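PDB 5JXF: Asp/Glu-specific dipeptidyl-peptidase from Flavobacterium psychrophilum, which removes dipeptides from the N-terminus of oligopeptides as a serine peptidase of family S46, with strict specificity for Asp or Glu at the P1 position. Local coordinates for residues A[149-154]-A[166-171]; A[191-196]-A[575-580]; A[366-371]-A[562-567]. All coordinates share one frame; numbering follows the deposited sequence.

Interaction 1 of 3, residues A[149-154]-A[166-171]. Unlike the reference sequence in segment 149-154: Ile151 (reference Val).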
loop_
_atom_site.group_PDB
_atom_site.type_symbol
_atom_site.label_atom_id
_atom_site.label_comp_id
_atom_site.label_asym_id
_atom_site.label_seq_id
_atom_site.Cartn_x
_atom_site.Cartn_y
_atom_site.Cartn_z
ATOM N N ALA A 149 -36.096 -36.570 2.700
ATOM C CA ALA A 149 -36.917 -37.721 2.308
ATOM C C ALA A 149 -38.148 -37.299 1.513
ATOM O O ALA A 149 -38.445 -37.870 0.469
ATOM C CB ALA A 149 -37.339 -38.518 3.539
ATOM N N GLN A 150 -38.841 -36.277 1.994
ATOM C CA GLN A 150 -40.042 -35.806 1.323
ATOM C C GLN A 150 -39.746 -35.193 -0.045
ATOM O O GLN A 150 -40.576 -35.253 -0.947
ATOM C CB GLN A 150 -40.775 -34.797 2.205
ATOM C CG GLN A 150 -40.784 -35.164 3.691
ATOM C CD GLN A 150 -41.675 -34.250 4.523
ATOM O OE1 GLN A 150 -42.717 -33.780 4.056
ATOM N NE2 GLN A 150 -41.255 -33.976 5.758
ATOM N N ILE A 151 -38.558 -34.622 -0.204
ATOM C CA ILE A 151 -38.217 -33.929 -1.438
ATOM C C ILE A 151 -37.685 -34.909 -2.494
ATOM O O ILE A 151 -38.081 -34.842 -3.660
ATOM C CB ILE A 151 -37.184 -32.792 -1.172
ATOM C CG1 ILE A 151 -37.789 -31.731 -0.238
ATOM C CG2 ILE A 151 -36.703 -32.159 -2.474
ATOM C CD1 ILE A 151 -39.054 -31.080 -0.732
ATOM N N LEU A 152 -36.819 -35.837 -2.088
ATOM C CA LEU A 152 -36.260 -36.820 -3.023
ATOM C C LEU A 152 -37.171 -38.023 -3.212
ATOM O O LEU A 152 -36.766 -39.041 -3.779
ATOM C CB LEU A 152 -34.889 -37.298 -2.551
ATOM C CG LEU A 152 -33.827 -36.208 -2.451
ATOM C CD1 LEU A 152 -32.500 -36.816 -2.037
ATOM C CD2 LEU A 152 -33.710 -35.460 -3.782
ATOM N N ASP A 153 -38.401 -37.906 -2.731
ATOM C CA ASP A 153 -39.367 -38.984 -2.866
ATOM C C ASP A 153 -39.680 -39.254 -4.339
ATOM O O ASP A 153 -40.413 -38.497 -4.986
ATOM C CB ASP A 153 -40.642 -38.647 -2.089
ATOM C CG ASP A 153 -41.726 -39.687 -2.269
ATOM O OD1 ASP A 153 -41.605 -40.781 -1.675
ATOM O OD2 ASP A 153 -42.702 -39.404 -2.995
ATOM N N GLY A 154 -39.095 -40.328 -4.866
ATOM C CA GLY A 154 -39.399 -40.790 -6.207
ATOM C C GLY A 154 -38.453 -40.294 -7.281
ATOM O O GLY A 154 -38.717 -40.458 -8.469
ATOM N N ASN A 166 -37.322 -31.369 -12.240
ATOM C CA ASN A 166 -38.739 -31.173 -12.502
ATOM C C ASN A 166 -39.646 -31.819 -11.472
ATOM O O ASN A 166 -40.599 -31.184 -11.035
ATOM C CB ASN A 166 -38.989 -31.711 -13.903
ATOM C CG ASN A 166 -39.046 -30.625 -14.949
ATOM O OD1 ASN A 166 -39.931 -30.674 -15.849
ATOM N ND2 ASN A 166 -38.339 -29.492 -14.656
ATOM N N LYS A 167 -39.347 -33.058 -11.070
ATOM C CA LYS A 167 -40.127 -33.720 -10.017
ATOM C C LYS A 167 -39.773 -33.135 -8.639
ATOM O O LYS A 167 -40.637 -32.964 -7.773
ATOM C CB LYS A 167 -39.902 -35.242 -10.046
ATOM C CG LYS A 167 -40.271 -36.010 -8.747
ATOM N N ILE A 168 -38.493 -32.837 -8.450
ATOM C CA ILE A 168 -38.024 -32.158 -7.250
ATOM C C ILE A 168 -38.833 -30.889 -6.991
ATOM O O ILE A 168 -39.333 -30.691 -5.890
ATOM C CB ILE A 168 -36.525 -31.827 -7.358
ATOM C CG1 ILE A 168 -35.692 -33.065 -7.011
ATOM C CG2 ILE A 168 -36.148 -30.641 -6.476
ATOM C CD1 ILE A 168 -34.189 -32.844 -7.134
ATOM N N GLN A 169 -38.999 -30.053 -8.011
ATOM C CA GLN A 169 -39.774 -28.818 -7.860
ATOM C C GLN A 169 -41.232 -29.051 -7.468
ATOM O O GLN A 169 -41.859 -28.186 -6.860
ATOM C CB GLN A 169 -39.722 -27.991 -9.145
ATOM C CG GLN A 169 -38.346 -27.425 -9.452
ATOM C CD GLN A 169 -37.808 -26.561 -8.323
ATOM O OE1 GLN A 169 -38.544 -25.779 -7.719
ATOM N NE2 GLN A 169 -36.520 -26.710 -8.027
ATOM N N GLU A 170 -41.782 -30.211 -7.806
ATOM C CA GLU A 170 -43.162 -30.493 -7.429
ATOM C C GLU A 170 -43.256 -30.919 -5.973
ATOM O O GLU A 170 -44.191 -30.517 -5.285
ATOM C CB GLU A 170 -43.776 -31.549 -8.354
ATOM C CG GLU A 170 -43.171 -31.518 -9.731
ATOM C CD GLU A 170 -43.602 -32.667 -10.624
ATOM O OE1 GLU A 170 -43.693 -33.813 -10.121
ATOM O OE2 GLU A 170 -43.800 -32.426 -11.843
ATOM N N ASN A 171 -42.296 -31.720 -5.507
ATOM C CA ASN A 171 -42.209 -32.068 -4.089
ATOM C C ASN A 171 -41.949 -30.841 -3.216
ATOM O O ASN A 171 -42.500 -30.724 -2.116
ATOM C CB ASN A 171 -41.113 -33.105 -3.849
ATOM C CG ASN A 171 -41.367 -34.404 -4.592
ATOM O OD1 ASN A 171 -42.204 -34.458 -5.489
ATOM N ND2 ASN A 171 -40.635 -35.456 -4.228
#
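Asn171 reaches from helix 166-171 to the end of helix 149-151 and spends its amide nitrogen on backbone carbonyls there. The straightest bond runs from Asn171 ND2 to Asp153 O, 3.1 Å with an N-H...O angle of 154°; the acceptor lies in the amide plane, while the donor is tilted 24° from the carbonyl plane. The same ND2 makes two weak, bent bonds, to Ile151 O at 2.7 Å and to Gln150 O at 3.3 Å. CB already points at the other segment, and CG anti to the carbonyl carbon (chi1 -61°) carries the amide on to this cluster. The amide thus bridges the end of helix 148-151 and the turn after it: once the chain leaves helical geometry at Leu152, a donor from the neighbouring helix satisfies Asp153 O well and the two helix-end carbonyls only weakly. Within helix 166-171, Lys167 O accepts the backbone N of both Glu170 and Asn171. Beside the amide, apolar branches meet. Ile151 CD1 lies 3.7 Å from Asn171 O, whereas its CG2 meets Ile168 CG2 at 4.3 Å, and Leu152 CD2 approaches Ile168 CD1. Ile151, Leu152 and Ile168 all touch Tyr198 of strand 197-214.

Interaction 2 of 3, residues A[191-196]-A[575-580]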
loop_
_atom_site.group_PDB
_atom_site.type_symbol
_atom_site.label_atom_id
_atom_site.label_comp_id
_atom_site.label_asym_id
_atom_site.label_seq_id
_atom_site.Cartn_x
_atom_site.Cartn_y
_atom_site.Cartn_z
ATOM N N THR A 191 -31.975 -25.762 -0.767
ATOM C CA THR A 191 -31.178 -26.902 -1.178
ATOM C C THR A 191 -29.798 -26.854 -0.538
ATOM O O THR A 191 -29.146 -25.814 -0.528
ATOM C CB THR A 191 -31.040 -26.943 -2.693
ATOM O OG1 THR A 191 -32.297 -26.609 -3.287
ATOM C CG2 THR A 191 -30.604 -28.313 -3.143
ATOM N N PHE A 192 -29.358 -27.982 0.009
ATOM C CA PHE A 192 -28.045 -28.078 0.643
ATOM C C PHE A 192 -27.168 -29.158 -0.001
ATOM O O PHE A 192 -27.674 -30.137 -0.565
ATOM C CB PHE A 192 -28.187 -28.380 2.140
ATOM C CG PHE A 192 -28.746 -27.243 2.960
ATOM C CD1 PHE A 192 -30.086 -26.887 2.872
ATOM C CD2 PHE A 192 -27.930 -26.552 3.856
ATOM C CE1 PHE A 192 -30.592 -25.846 3.639
ATOM C CE2 PHE A 192 -28.433 -25.514 4.642
ATOM C CZ PHE A 192 -29.758 -25.155 4.534
ATOM N N PHE A 193 -25.853 -28.981 0.110
ATOM C CA PHE A 193 -24.880 -29.960 -0.373
ATOM C C PHE A 193 -25.146 -30.328 -1.826
ATOM O O PHE A 193 -25.084 -31.505 -2.195
ATOM C CB PHE A 193 -24.903 -31.230 0.489
ATOM C CG PHE A 193 -24.261 -31.076 1.846
ATOM C CD1 PHE A 193 -22.887 -30.951 1.969
ATOM C CD2 PHE A 193 -25.028 -31.116 3.000
ATOM C CE1 PHE A 193 -22.290 -30.832 3.221
ATOM C CE2 PHE A 193 -24.438 -30.997 4.256
ATOM C CZ PHE A 193 -23.066 -30.850 4.364
ATOM N N GLU A 194 -25.487 -29.324 -2.631
ATOM C CA GLU A 194 -25.621 -29.479 -4.084
ATOM C C GLU A 194 -26.799 -30.371 -4.466
ATOM O O GLU A 194 -26.911 -30.792 -5.612
ATOM C CB GLU A 194 -24.326 -30.043 -4.686
ATOM C CG GLU A 194 -23.103 -29.147 -4.491
ATOM C CD GLU A 194 -23.070 -27.962 -5.446
ATOM O OE1 GLU A 194 -23.953 -27.878 -6.330
ATOM O OE2 GLU A 194 -22.168 -27.107 -5.298
ATOM N N GLY A 195 -27.667 -30.661 -3.502
ATOM C CA GLY A 195 -28.870 -31.433 -3.766
ATOM C C GLY A 195 -28.989 -32.714 -2.964
ATOM O O GLY A 195 -29.979 -33.446 -3.091
ATOM N N ASN A 196 -27.982 -32.992 -2.140
ATOM C CA ASN A 196 -27.998 -34.176 -1.284
ATOM C C ASN A 196 -28.886 -34.009 -0.057
ATOM O O ASN A 196 -29.156 -34.967 0.663
ATOM C CB ASN A 196 -26.579 -34.526 -0.836
ATOM C CG ASN A 196 -25.751 -35.126 -1.948
ATOM O OD1 ASN A 196 -25.905 -36.299 -2.284
ATOM N ND2 ASN A 196 -24.847 -34.330 -2.514
ATOM N N SER A 575 -14.159 -34.911 8.716
ATOM C CA SER A 575 -13.189 -33.941 8.213
ATOM C C SER A 575 -13.738 -32.511 8.217
ATOM O O SER A 575 -13.334 -31.680 7.403
ATOM C CB SER A 575 -12.742 -34.332 6.804
ATOM O OG SER A 575 -13.859 -34.554 5.962
ATOM N N ARG A 576 -14.656 -32.247 9.144
ATOM C CA ARG A 576 -15.281 -30.933 9.304
ATOM C C ARG A 576 -15.936 -30.426 8.018
ATOM O O ARG A 576 -15.759 -29.270 7.643
ATOM C CB ARG A 576 -14.258 -29.901 9.801
ATOM C CG ARG A 576 -13.464 -30.337 11.015
ATOM C CD ARG A 576 -12.623 -29.190 11.548
ATOM N NE ARG A 576 -13.444 -28.135 12.135
ATOM C CZ ARG A 576 -13.623 -26.932 11.599
ATOM N NH1 ARG A 576 -13.037 -26.612 10.447
ATOM N NH2 ARG A 576 -14.389 -26.046 12.217
ATOM N N ILE A 577 -16.699 -31.283 7.347
ATOM C CA ILE A 577 -17.351 -30.857 6.116
ATOM C C ILE A 577 -18.639 -30.108 6.432
ATOM O O ILE A 577 -19.505 -30.599 7.151
ATOM C CB ILE A 577 -17.627 -32.045 5.173
ATOM C CG1 ILE A 577 -16.362 -32.348 4.366
ATOM C CG2 ILE A 577 -18.755 -31.721 4.211
ATOM C CD1 ILE A 577 -16.445 -33.582 3.519
ATOM N N PHE A 578 -18.725 -28.893 5.907
ATOM C CA PHE A 578 -19.883 -28.039 6.093
ATOM C C PHE A 578 -20.538 -27.800 4.747
ATOM O O PHE A 578 -19.863 -27.800 3.731
ATOM C CB PHE A 578 -19.483 -26.710 6.745
ATOM C CG PHE A 578 -18.452 -25.933 5.972
ATOM C CD1 PHE A 578 -17.101 -26.212 6.118
ATOM C CD2 PHE A 578 -18.832 -24.895 5.129
ATOM C CE1 PHE A 578 -16.141 -25.478 5.420
ATOM C CE2 PHE A 578 -17.874 -24.149 4.425
ATOM C CZ PHE A 578 -16.530 -24.447 4.573
ATOM N N PRO A 579 -21.863 -27.605 4.735
ATOM C CA PRO A 579 -22.573 -27.332 3.484
ATOM C C PRO A 579 -22.198 -25.971 2.920
ATOM O O PRO A 579 -21.961 -25.041 3.692
ATOM C CB PRO A 579 -24.046 -27.360 3.908
ATOM C CG PRO A 579 -24.023 -27.018 5.335
ATOM C CD PRO A 579 -22.782 -27.658 5.880
ATOM N N ASP A 580 -22.164 -25.859 1.598
ATOM C CA ASP A 580 -21.858 -24.596 0.927
ATOM C C ASP A 580 -22.899 -23.589 1.377
ATOM O O ASP A 580 -24.003 -23.975 1.716
ATOM C CB ASP A 580 -21.875 -24.761 -0.604
ATOM C CG ASP A 580 -20.534 -25.288 -1.182
ATOM O OD1 ASP A 580 -19.445 -24.821 -0.772
ATOM O OD2 ASP A 580 -20.568 -26.163 -2.078
#
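Pro579 lays its ring over one face of Phe193: its CB sits 3.7 Å from the ring centroid and 15° off the normal, a CH-pi contact displaced toward the rim. The proline ring lies at a slant across the phenyl face, and Phe193 CZ approaches Pro579 CD to 3.5 Å. Phe193 CE1 is met near the ring plane by Ile577 CG2 at 3.8 Å, so one aromatic ring serves both residues. Pro579 CB has a second aromatic neighbour, for Phe192 CD2 touches it at 4.0 Å, this time at the ring edge. Proline suits the place: it offers a rigid apolar surface and needs no backbone N-H partner.

Behind this shell, the tight turn after strand 191-192, closed by Gly195 N to Phe192 O at 3.0 Å, places the Phe193 ring. Phe193 has its CG anti to the carbonyl carbon (chi1 -74°), which brings the ring across to Pro579 although its CB starts off away from that segment. Phe193 O accepts both the backbone N and ND2 of Asn196, the side-chain bond being 2.9 Å long. At the phi of Gly195, 121°, a CB would be jammed against the preceding carbonyl O. Leu569 of helix 547-571 touches both Phe193 and Ile577, and Arg586 bonds the carbonyls of Pro579 and Asp580.

To one side of the apolar contact, Glu194 OE2 and Asp580 OD2 come within 3.7 Å. Asp580 OD1 is held by the backbone N of Glu291, which may lessen the repulsion if both acids are ionised. The attachment therefore rests on apolar and CH-pi packing, with the acidic pair probably unfavourable.

Interaction 3 of 3, residues A[366-371]-A[562-567]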
loop_
_atom_site.group_PDB
_atom_site.type_symbol
_atom_site.label_atom_id
_atom_site.label_comp_id
_atom_site.label_asym_id
_atom_site.label_seq_id
_atom_site.Cartn_x
_atom_site.Cartn_y
_atom_site.Cartn_z
ATOM N N ASN A 366 -3.810 -32.036 -6.272
ATOM C CA ASN A 366 -3.225 -32.933 -5.289
ATOM C C ASN A 366 -4.288 -33.662 -4.461
ATOM O O ASN A 366 -4.117 -34.828 -4.110
ATOM C CB ASN A 366 -2.279 -32.157 -4.372
ATOM C CG ASN A 366 -1.047 -31.644 -5.103
ATOM O OD1 ASN A 366 -0.725 -32.095 -6.206
ATOM N ND2 ASN A 366 -0.347 -30.699 -4.485
ATOM N N PHE A 367 -5.386 -32.978 -4.148
ATOM C CA PHE A 367 -6.469 -33.618 -3.414
ATOM C C PHE A 367 -7.151 -34.657 -4.294
ATOM O O PHE A 367 -7.482 -35.756 -3.842
ATOM C CB PHE A 367 -7.503 -32.600 -2.922
ATOM C CG PHE A 367 -8.818 -33.226 -2.535
ATOM C CD1 PHE A 367 -8.967 -33.862 -1.311
ATOM C CD2 PHE A 367 -9.896 -33.209 -3.408
ATOM C CE1 PHE A 367 -10.172 -34.456 -0.961
ATOM C CE2 PHE A 367 -11.096 -33.807 -3.069
ATOM C CZ PHE A 367 -11.236 -34.429 -1.843
ATOM N N GLU A 368 -7.364 -34.290 -5.555
ATOM C CA GLU A 368 -8.089 -35.138 -6.497
ATOM C C GLU A 368 -7.329 -36.421 -6.840
ATOM O O GLU A 368 -7.939 -37.446 -7.158
ATOM C CB GLU A 368 -8.397 -34.349 -7.770
ATOM C CG GLU A 368 -9.443 -33.280 -7.561
ATOM C CD GLU A 368 -9.324 -32.141 -8.544
ATOM O OE1 GLU A 368 -8.523 -32.245 -9.505
ATOM O OE2 GLU A 368 -10.023 -31.126 -8.342
ATOM N N LYS A 369 -6.002 -36.368 -6.766
ATOM C CA LYS A 369 -5.187 -37.558 -6.987
ATOM C C LYS A 369 -5.256 -38.483 -5.765
ATOM O O LYS A 369 -4.851 -39.640 -5.830
ATOM C CB LYS A 369 -3.738 -37.169 -7.302
ATOM C CG LYS A 369 -3.533 -36.639 -8.714
ATOM N N ASP A 370 -5.780 -37.964 -4.657
ATOM C CA ASP A 370 -6.009 -38.762 -3.455
ATOM C C ASP A 370 -7.477 -39.153 -3.345
ATOM O O ASP A 370 -7.831 -40.112 -2.660
ATOM C CB ASP A 370 -5.586 -37.991 -2.202
ATOM C CG ASP A 370 -5.883 -38.750 -0.921
ATOM O OD1 ASP A 370 -5.791 -39.997 -0.925
ATOM O OD2 ASP A 370 -6.228 -38.104 0.090
ATOM N N PHE A 371 -8.329 -38.386 -4.016
ATOM C CA PHE A 371 -9.764 -38.639 -4.021
ATOM C C PHE A 371 -10.058 -40.009 -4.612
ATOM O O PHE A 371 -10.601 -40.886 -3.947
ATOM C CB PHE A 371 -10.495 -37.550 -4.814
ATOM C CG PHE A 371 -11.937 -37.867 -5.105
ATOM C CD1 PHE A 371 -12.889 -37.815 -4.100
ATOM C CD2 PHE A 371 -12.344 -38.210 -6.391
ATOM C CE1 PHE A 371 -14.216 -38.104 -4.368
ATOM C CE2 PHE A 371 -13.673 -38.500 -6.664
ATOM C CZ PHE A 371 -14.608 -38.447 -5.652
ATOM N N ARG A 562 -23.243 -32.556 -7.898
ATOM C CA ARG A 562 -24.071 -33.152 -6.856
ATOM C C ARG A 562 -23.469 -34.470 -6.360
ATOM O O ARG A 562 -23.446 -34.732 -5.154
ATOM C CB ARG A 562 -25.499 -33.377 -7.366
ATOM C CG ARG A 562 -26.418 -34.093 -6.378
ATOM C CD ARG A 562 -27.866 -34.119 -6.856
ATOM N NE ARG A 562 -28.059 -35.037 -7.980
ATOM C CZ ARG A 562 -28.190 -34.653 -9.246
ATOM N NH1 ARG A 562 -28.161 -33.363 -9.551
ATOM N NH2 ARG A 562 -28.354 -35.550 -10.209
ATOM N N ILE A 563 -22.972 -35.285 -7.293
ATOM C CA ILE A 563 -22.402 -36.592 -6.960
ATOM C C ILE A 563 -21.013 -36.453 -6.351
ATOM O O ILE A 563 -20.651 -37.176 -5.418
ATOM C CB ILE A 563 -22.316 -37.494 -8.196
ATOM C CG1 ILE A 563 -23.711 -37.773 -8.748
ATOM C CG2 ILE A 563 -21.608 -38.806 -7.872
ATOM C CD1 ILE A 563 -23.691 -38.636 -9.987
ATOM N N TYR A 564 -20.242 -35.516 -6.890
ATOM C CA TYR A 564 -18.916 -35.218 -6.371
ATOM C C TYR A 564 -19.018 -34.817 -4.898
ATOM O O TYR A 564 -18.189 -35.220 -4.079
ATOM C CB TYR A 564 -18.260 -34.108 -7.199
ATOM C CG TYR A 564 -16.788 -33.890 -6.924
ATOM C CD1 TYR A 564 -15.990 -34.903 -6.404
ATOM C CD2 TYR A 564 -16.201 -32.658 -7.174
ATOM C CE1 TYR A 564 -14.648 -34.694 -6.151
ATOM C CE2 TYR A 564 -14.866 -32.433 -6.923
ATOM C CZ TYR A 564 -14.090 -33.449 -6.410
ATOM O OH TYR A 564 -12.756 -33.213 -6.166
ATOM N N MET A 565 -20.049 -34.037 -4.572
ATOM C CA MET A 565 -20.293 -33.590 -3.200
ATOM C C MET A 565 -20.567 -34.780 -2.282
ATOM O O MET A 565 -19.939 -34.928 -1.232
ATOM C CB MET A 565 -21.468 -32.607 -3.162
ATOM C CG MET A 565 -21.653 -31.856 -1.840
ATOM S SD MET A 565 -20.246 -30.794 -1.435
ATOM C CE MET A 565 -19.609 -31.623 0.020
ATOM N N LYS A 566 -21.501 -35.630 -2.700
ATOM C CA LYS A 566 -21.851 -36.841 -1.954
ATOM C C LYS A 566 -20.646 -37.754 -1.761
ATOM O O LYS A 566 -20.477 -38.365 -0.705
ATOM C CB LYS A 566 -22.974 -37.596 -2.671
ATOM C CG LYS A 566 -23.369 -38.928 -2.043
ATOM C CD LYS A 566 -24.490 -39.585 -2.848
ATOM C CE LYS A 566 -24.641 -41.062 -2.528
ATOM N NZ LYS A 566 -24.989 -41.300 -1.102
ATOM N N ALA A 567 -19.808 -37.838 -2.787
ATOM C CA ALA A 567 -18.619 -38.676 -2.735
ATOM C C ALA A 567 -17.696 -38.223 -1.618
ATOM O O ALA A 567 -17.207 -39.035 -0.832
ATOM C CB ALA A 567 -17.889 -38.652 -4.066
#
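Tyr564 drives the edge of its ring into the face of Phe371, with CE1 standing 3.7 Å above the plane and over the centre. The centroids are 5.1 Å apart and the planes meet at 82°, a T-shaped (edge-to-face) pair in which the CE1 edge of the tyrosine is turned to the pi face of the phenylalanine. Phe371 keeps CG anti to the backbone N (chi1 169°), an extended setting that sends the ring out from helix 366-371. Its far end is met in plane by a much smaller group: Phe371 CZ lies 3.6 Å from Ala567 CB. The methyl of alanine, one turn along from Tyr564, suits this position because it lets the end of the ring come close to helix 562-567.

The phenolic end of Tyr564 continues past the stack to the other helix. Its OH lies in the plane of the Phe367 ring, at the edge, 3.6 Å from CE2, and equally near Glu368 CG. The hydroxyl is buried here with no hydrogen-bonding partner in the model, an energetic cost set against the packing of the ring. Glu368 OE1 is bonded to Ser295 OG, so it is the CG methylene of Glu368 that touches the hydroxyl closely. Leu388 of helix 386-415 touches Glu368, Phe371 and Tyr564 alike, which makes it a third wall of the cluster.

The axes of segments 366-371 and 562-567 approach no closer than 13.3 Å and cross at 74°, so the backbones stand well apart and long aromatic side chains fill the distance. Helices 360-375 and 547-571, with 386-415, pack here in the alpha-helical domain that S46 peptidases carry beside a chymotrypsin-like double beta-barrel, away from the catalytic site.

Overall arrangement
Interactions 1 and 2 follow one another along the chain, with helix 162-178 leading into strand 186-192; interaction 3 falls wholly within the long excursion between residues 196 and 575, most of it helical. The centres of interactions 2 and 3 are 13 Å apart, those of 1 and 2 18 Å, and those of 1 and 3 26 Å, which places the 191-196 turn in the middle. Leu152 CD2 packs on Gly195 O at 4.3 Å, while Asn196 ND2 probably hydrogen-bonds Arg562 O at 3.0 Å. Helix 547-571 thus joins the helical region to the nine-strand sheet holding strand 186-192, and the loop after it leads into the eight-strand sheet holding strand 586-591.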